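Local coordinates for protein Rik1-associated factor 1 (Schizosaccharomyces pombe, PDB 4O9D) that is a subunit of the Clr4 methyltransferase complex, which ubiquitylates and methylates histone H3 to establish heterochromatin, and is represented here by its WD-repeat beta-propeller domain, at residues S74-Y79 with K114-E119; F109-K114 with P129-H134. One frame throughout, in Å; residues are numbered along the deposited sequence.

Contact 1 (S74-Y79 with K114-E119); sequences SLESHY and KVWDME. With EDO (1,2-ethanediol), chain C.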
loop_
_atom_site.group_PDB
_atom_site.type_symbol
_atom_site.label_atom_id
_atom_site.label_comp_id
_atom_site.label_asym_id
_atom_site.label_seq_id
_atom_site.Cartn_x
_atom_site.Cartn_y
_atom_site.Cartn_z
ATOM N N SER A 74 -10.156 4.153 18.646
ATOM C CA SER A 74 -10.600 2.987 17.890
ATOM C C SER A 74 -11.893 3.313 17.166
ATOM O O SER A 74 -12.788 3.905 17.770
ATOM C CB SER A 74 -10.849 1.815 18.859
ATOM O OG SER A 74 -11.283 0.638 18.181
ATOM N N LEU A 75 -12.020 2.932 15.891
ATOM C CA LEU A 75 -13.234 3.283 15.119
ATOM C C LEU A 75 -14.204 2.115 14.991
ATOM O O LEU A 75 -13.830 0.964 15.164
ATOM C CB LEU A 75 -12.903 3.797 13.701
ATOM C CG LEU A 75 -12.033 5.045 13.505
ATOM C CD1 LEU A 75 -11.926 5.413 11.992
ATOM C CD2 LEU A 75 -12.564 6.204 14.308
ATOM N N GLU A 76 -15.461 2.419 14.662
ATOM C CA GLU A 76 -16.469 1.385 14.497
ATOM C C GLU A 76 -16.027 0.327 13.465
ATOM O O GLU A 76 -16.372 -0.856 13.587
ATOM C CB GLU A 76 -17.810 2.020 14.097
ATOM C CG GLU A 76 -18.751 1.064 13.417
ATOM C CD GLU A 76 -20.193 1.556 13.389
ATOM O OE1 GLU A 76 -20.445 2.727 13.004
ATOM O OE2 GLU A 76 -21.078 0.757 13.758
ATOM N N SER A 77 -15.262 0.768 12.464
ATOM C CA SER A 77 -14.565 -0.125 11.519
ATOM C C SER A 77 -15.493 -0.931 10.592
ATOM O O SER A 77 -16.604 -0.503 10.320
ATOM C CB SER A 77 -13.606 -1.056 12.263
ATOM O OG SER A 77 -12.670 -1.644 11.355
ATOM N N HIS A 78 -15.007 -2.072 10.094
ATOM C CA HIS A 78 -15.761 -2.962 9.196
ATOM C C HIS A 78 -15.889 -4.337 9.850
ATOM O O HIS A 78 -14.936 -4.812 10.459
ATOM C CB HIS A 78 -15.015 -3.144 7.863
ATOM C CG HIS A 78 -14.700 -1.864 7.146
ATOM N ND1 HIS A 78 -15.250 -1.541 5.923
ATOM C CD2 HIS A 78 -13.895 -0.827 7.479
ATOM C CE1 HIS A 78 -14.789 -0.367 5.527
ATOM N NE2 HIS A 78 -13.979 0.097 6.461
ATOM N N TYR A 79 -17.029 -5.006 9.689
ATOM C CA TYR A 79 -17.269 -6.253 10.418
ATOM C C TYR A 79 -18.417 -7.066 9.813
ATOM O O TYR A 79 -19.209 -6.549 9.028
ATOM C CB TYR A 79 -17.602 -5.933 11.878
ATOM C CG TYR A 79 -18.760 -4.967 11.997
ATOM C CD1 TYR A 79 -20.070 -5.421 12.047
ATOM C CD2 TYR A 79 -18.546 -3.598 12.017
ATOM C CE1 TYR A 79 -21.134 -4.531 12.129
ATOM C CE2 TYR A 79 -19.600 -2.706 12.102
ATOM C CZ TYR A 79 -20.891 -3.177 12.155
ATOM O OH TYR A 79 -21.941 -2.288 12.240
ATOM N N LYS A 114 -15.866 2.962 3.480
ATOM C CA LYS A 114 -16.415 3.900 4.483
ATOM C C LYS A 114 -15.630 5.205 4.548
ATOM O O LYS A 114 -14.435 5.271 4.194
ATOM C CB LYS A 114 -16.506 3.253 5.874
ATOM C CG LYS A 114 -17.527 2.097 5.919
ATOM C CD LYS A 114 -17.539 1.306 7.237
ATOM C CE LYS A 114 -18.618 0.202 7.240
ATOM N NZ LYS A 114 -18.768 -0.456 8.576
ATOM N N VAL A 115 -16.322 6.244 5.002
ATOM C CA VAL A 115 -15.763 7.586 5.095
ATOM C C VAL A 115 -15.945 8.076 6.542
ATOM O O VAL A 115 -17.083 8.144 7.020
ATOM C CB VAL A 115 -16.518 8.555 4.141
ATOM C CG1 VAL A 115 -15.951 9.956 4.262
ATOM C CG2 VAL A 115 -16.449 8.056 2.708
ATOM N N TRP A 116 -14.847 8.420 7.222
ATOM C CA TRP A 116 -14.893 8.807 8.634
ATOM C C TRP A 116 -14.401 10.249 8.837
ATOM O O TRP A 116 -13.464 10.687 8.177
ATOM C CB TRP A 116 -14.005 7.880 9.490
ATOM C CG TRP A 116 -14.115 6.413 9.204
ATOM C CD1 TRP A 116 -13.413 5.708 8.258
ATOM C CD2 TRP A 116 -14.942 5.451 9.885
ATOM N NE1 TRP A 116 -13.766 4.374 8.298
ATOM C CE2 TRP A 116 -14.707 4.194 9.280
ATOM C CE3 TRP A 116 -15.873 5.533 10.932
ATOM C CZ2 TRP A 116 -15.369 3.039 9.686
ATOM C CZ3 TRP A 116 -16.515 4.387 11.337
ATOM C CH2 TRP A 116 -16.273 3.158 10.711
ATOM N N ASP A 117 -14.993 10.986 9.775
ATOM C CA ASP A 117 -14.457 12.308 10.080
ATOM C C ASP A 117 -13.380 12.162 11.163
ATOM O O ASP A 117 -13.156 11.066 11.691
ATOM C CB ASP A 117 -15.558 13.322 10.462
ATOM C CG ASP A 117 -16.231 13.015 11.803
ATOM O OD1 ASP A 117 -15.613 12.380 12.687
ATOM O OD2 ASP A 117 -17.401 13.433 11.979
ATOM N N MET A 118 -12.700 13.251 11.492
ATOM C CA MET A 118 -11.569 13.136 12.403
ATOM C C MET A 118 -11.970 12.832 13.856
ATOM O O MET A 118 -11.094 12.651 14.706
ATOM C CB MET A 118 -10.666 14.372 12.315
ATOM C CG MET A 118 -9.935 14.498 10.980
ATOM S SD MET A 118 -9.004 13.001 10.517
ATOM C CE MET A 118 -10.185 12.077 9.520
ATOM N N GLU A 119 -13.268 12.726 14.150
ATOM C CA GLU A 119 -13.668 12.308 15.507
ATOM C C GLU A 119 -14.227 10.889 15.556
ATOM O O GLU A 119 -14.769 10.449 16.582
ATOM C CB GLU A 119 -14.660 13.287 16.103
ATOM C CG GLU A 119 -14.311 14.721 15.806
ATOM C CD GLU A 119 -15.495 15.479 15.268
ATOM O OE1 GLU A 119 -16.349 15.872 16.091
ATOM O OE2 GLU A 119 -15.576 15.677 14.030
HETATM C C1 EDO C . -7.886 10.632 17.106
HETATM O O1 EDO C . -8.183 11.860 16.426
HETATM C C2 EDO C . -6.974 10.896 18.305
HETATM O O2 EDO C . -7.477 11.959 19.129
HETATM O O HOH W 1 -19.295 -3.325 8.366
#
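The methylenes of Lys-114 lie across one face of the His-78 imidazole, the two side chains running in opposite senses. CD does most of the touching, 3.8 Å from the centre of the His-78 ring and 17° off its normal. The lysine can do this because its chain is fully extended after CG leaves the backbone opposite the carbonyl carbon (chi1 -66°), so the aliphatic part runs along the ring and the ammonium group emerges beyond it. There NZ donates to Ser-77 O at 2.8 Å, lying in the carbonyl plane, and gives a second bond to a water 2.9 Å from NZ, which also accepts from Tyr-79 N.

Trp-116, two residues along strand 113-117, reaches the same loop with its indole. Leu-75 CD1 stands over the five-membered ring, 3.8 Å from its centre, a CH-pi contact that suits a branched aliphatic side chain. The six-membered ring meets Ser-77 and Glu-76: CH2 comes within 3.1 Å of Ser-77 N, while Glu-76 CB sits at the ring edge, 3.9 Å from CZ3. Just beyond Trp-116, Asp-117 OD1 accepts from Glu-119 N, an Asx turn.

The polar ends of both rings are held by Thr-106 of strand 103-108, which bonds His-78 NE2 and Trp-116 NE1. With Asp-110 as fourth member, this is the Asp-His-Ser/Thr-Trp tetrad characteristic of WD40 blades, with Ser-77 and His-78 where the family often has Gly-His. Imidazole and indole each combine a broad face for aliphatic groups with N-H or N atoms for the network, so one contact buries them without leaving their nitrogens unpaired; the Asp-110 carboxylate and the lysine ammonium would probably act in opposite senses on the ionisation of His-78.

Contact 2 (F109-K114 with P129-H134); sequences FDNAVK and PTDYIH. With EDO (1,2-ethanediol), chain D.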
loop_
_atom_site.group_PDB
_atom_site.type_symbol
_atom_site.label_atom_id
_atom_site.label_comp_id
_atom_site.label_asym_id
_atom_site.label_seq_id
_atom_site.Cartn_x
_atom_site.Cartn_y
_atom_site.Cartn_z
ATOM N N PHE A 109 -12.677 -6.193 3.989
ATOM C CA PHE A 109 -13.154 -7.486 3.543
ATOM C C PHE A 109 -14.641 -7.690 3.899
ATOM O O PHE A 109 -15.194 -8.789 3.755
ATOM C CB PHE A 109 -12.282 -8.583 4.155
ATOM C CG PHE A 109 -10.938 -8.739 3.499
ATOM C CD1 PHE A 109 -10.495 -7.830 2.538
ATOM C CD2 PHE A 109 -10.110 -9.805 3.846
ATOM C CE1 PHE A 109 -9.264 -7.985 1.927
ATOM C CE2 PHE A 109 -8.875 -9.967 3.237
ATOM C CZ PHE A 109 -8.454 -9.055 2.277
ATOM N N ASP A 110 -15.301 -6.620 4.319
ATOM C CA ASP A 110 -16.766 -6.631 4.390
ATOM C C ASP A 110 -17.428 -6.122 3.097
ATOM O O ASP A 110 -18.649 -5.985 3.039
ATOM C CB ASP A 110 -17.251 -5.801 5.579
ATOM C CG ASP A 110 -16.979 -4.327 5.400
ATOM O OD1 ASP A 110 -16.086 -3.986 4.584
ATOM O OD2 ASP A 110 -17.648 -3.514 6.082
ATOM N N ASN A 111 -16.625 -5.860 2.060
ATOM C CA ASN A 111 -17.134 -5.345 0.779
ATOM C C ASN A 111 -17.574 -3.885 0.782
ATOM O O ASN A 111 -18.324 -3.490 -0.095
ATOM C CB ASN A 111 -18.346 -6.170 0.280
ATOM C CG ASN A 111 -18.043 -7.648 0.159
ATOM O OD1 ASN A 111 -16.901 -8.097 0.385
ATOM N ND2 ASN A 111 -19.065 -8.424 -0.190
ATOM N N ALA A 112 -17.145 -3.093 1.760
ATOM C CA ALA A 112 -17.637 -1.716 1.874
ATOM C C ALA A 112 -16.514 -0.684 1.839
ATOM O O ALA A 112 -15.432 -0.938 2.339
ATOM C CB ALA A 112 -18.479 -1.553 3.168
ATOM N N VAL A 113 -16.762 0.468 1.213
ATOM C CA VAL A 113 -15.906 1.614 1.410
ATOM C C VAL A 113 -16.584 2.558 2.433
ATOM O O VAL A 113 -17.759 2.907 2.257
ATOM C CB VAL A 113 -15.673 2.378 0.087
ATOM C CG1 VAL A 113 -14.692 3.497 0.313
ATOM C CG2 VAL A 113 -15.140 1.439 -1.005
ATOM N N LYS A 114 -15.866 2.962 3.480
ATOM C CA LYS A 114 -16.415 3.900 4.483
ATOM C C LYS A 114 -15.630 5.205 4.548
ATOM O O LYS A 114 -14.435 5.271 4.194
ATOM C CB LYS A 114 -16.506 3.253 5.874
ATOM C CG LYS A 114 -17.527 2.097 5.919
ATOM C CD LYS A 114 -17.539 1.306 7.237
ATOM C CE LYS A 114 -18.618 0.202 7.240
ATOM N NZ LYS A 114 -18.768 -0.456 8.576
ATOM N N PRO A 129 -20.257 -2.610 -3.868
ATOM C CA PRO A 129 -19.365 -3.736 -4.179
ATOM C C PRO A 129 -19.879 -5.089 -3.644
ATOM O O PRO A 129 -20.466 -5.144 -2.569
ATOM C CB PRO A 129 -18.028 -3.324 -3.515
ATOM C CG PRO A 129 -18.083 -1.781 -3.549
ATOM C CD PRO A 129 -19.548 -1.480 -3.241
ATOM N N THR A 130 -19.640 -6.168 -4.387
ATOM C CA THR A 130 -20.164 -7.477 -4.021
ATOM C C THR A 130 -19.077 -8.429 -3.492
ATOM O O THR A 130 -19.341 -9.603 -3.204
ATOM C CB THR A 130 -20.894 -8.097 -5.225
ATOM O OG1 THR A 130 -19.993 -8.189 -6.342
ATOM C CG2 THR A 130 -22.085 -7.211 -5.614
ATOM N N ASP A 131 -17.851 -7.931 -3.342
ATOM C CA ASP A 131 -16.774 -8.772 -2.819
ATOM C C ASP A 131 -15.745 -7.846 -2.132
ATOM O O ASP A 131 -15.927 -6.622 -2.099
ATOM C CB ASP A 131 -16.152 -9.590 -3.968
ATOM C CG ASP A 131 -15.540 -10.920 -3.512
ATOM O OD1 ASP A 131 -15.316 -11.145 -2.305
ATOM O OD2 ASP A 131 -15.261 -11.758 -4.399
ATOM N N TYR A 132 -14.709 -8.431 -1.551
ATOM C CA TYR A 132 -13.727 -7.656 -0.784
ATOM C C TYR A 132 -13.252 -6.430 -1.548
ATOM O O TYR A 132 -13.059 -6.470 -2.776
ATOM C CB TYR A 132 -12.480 -8.481 -0.484
ATOM C CG TYR A 132 -12.696 -9.745 0.310
ATOM C CD1 TYR A 132 -13.876 -9.967 1.003
ATOM C CD2 TYR A 132 -11.693 -10.709 0.384
ATOM C CE1 TYR A 132 -14.059 -11.123 1.738
ATOM C CE2 TYR A 132 -11.876 -11.874 1.105
ATOM C CZ TYR A 132 -13.062 -12.072 1.778
ATOM O OH TYR A 132 -13.238 -13.221 2.513
ATOM N N ILE A 133 -13.076 -5.336 -0.817
ATOM C CA ILE A 133 -12.282 -4.222 -1.321
ATOM C C ILE A 133 -10.808 -4.625 -1.202
ATOM O O ILE A 133 -10.388 -5.086 -0.141
ATOM C CB ILE A 133 -12.522 -2.951 -0.507
ATOM C CG1 ILE A 133 -14.034 -2.646 -0.431
ATOM C CG2 ILE A 133 -11.754 -1.769 -1.135
ATOM C CD1 ILE A 133 -14.758 -2.562 -1.813
ATOM N N HIS A 134 -10.029 -4.455 -2.267
ATOM C CA HIS A 134 -8.570 -4.753 -2.202
ATOM C C HIS A 134 -7.614 -3.541 -2.188
ATOM O O HIS A 134 -6.511 -3.641 -1.654
ATOM C CB HIS A 134 -8.161 -5.663 -3.384
ATOM C CG HIS A 134 -8.493 -7.112 -3.182
ATOM N ND1 HIS A 134 -8.514 -8.025 -4.219
ATOM C CD2 HIS A 134 -8.806 -7.811 -2.063
ATOM C CE1 HIS A 134 -8.797 -9.225 -3.741
ATOM N NE2 HIS A 134 -8.989 -9.120 -2.438
HETATM C C1 EDO D . -22.445 -8.455 3.155
HETATM O O1 EDO D . -22.847 -7.532 2.141
HETATM C C2 EDO D . -20.963 -8.773 2.986
HETATM O O2 EDO D . -20.243 -8.193 4.081
HETATM O O HOH W 2 -21.649 -6.582 -0.052
#
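A water oxygen between Asn-111 and Pro-129 is gripped by three groups: it accepts from Asn-111 ND2 at 3.2 Å, donates to Pro-129 O at 3.1 Å, and is hydrogen-bonded to an ethanediol, probably from the crystallisation liquor. Pro-129 also presses its ring on the asparagine backbone, CB lying 3.4 Å from Asn-111 O. Asn-111 has a left-handed backbone conformation, which asparagine tolerates well, and its CA makes a C-H contact with Asp-131 O. The Asx turn at Asp-110, whose OD1 accepts from Ala-112 N, leads the chain into strand 113-117.

That strand belongs to the blade of the first annotated WD repeat, and 133-138 is the innermost strand of the next, so the contact joins neighbouring propeller blades. Between them Ile-133 lays CG1 3.5 Å from Ala-112 O, and its CD1 touches Val-113 CG2, the two beta-branched side chains crossing at about a right angle.

Phe-109 CG stands opposite its carbonyl carbon (chi1 -76°), which turns the phenyl over Tyr-132 in an offset stack, centroids 4.2 Å apart and planes at 8°. Phe-109 CB also lies over the phenol face. With the phenyl replaced by an alanine's methyl, Tyr-132 would lose its stacked partner and is likely to be freer to turn. Over the opposite face of the phenol lies Asp-131 OD1, which also accepts from Tyr-132 N at 2.9 Å.

How the contacts relate
The two contacts hold opposite ends of strand 113-117 and share Lys-114, yet they do different work. Contact 1 is mostly buried and sets the loop that comes in from the preceding blade against that strand, through aliphatic groups on ring faces and a direct lysine-to-carbonyl bond. Contact 2 is only partly buried; it joins the strand's blade to the following one, with no direct hydrogen bond between its segments, and relies on stacking, apolar packing and a water. They meet where His-78 ND1 of contact 1 lies 2.9 Å from Asp-110 OD1 of contact 2, a probable hydrogen bond that ties the tetrad to the turn facing the neighbouring blade.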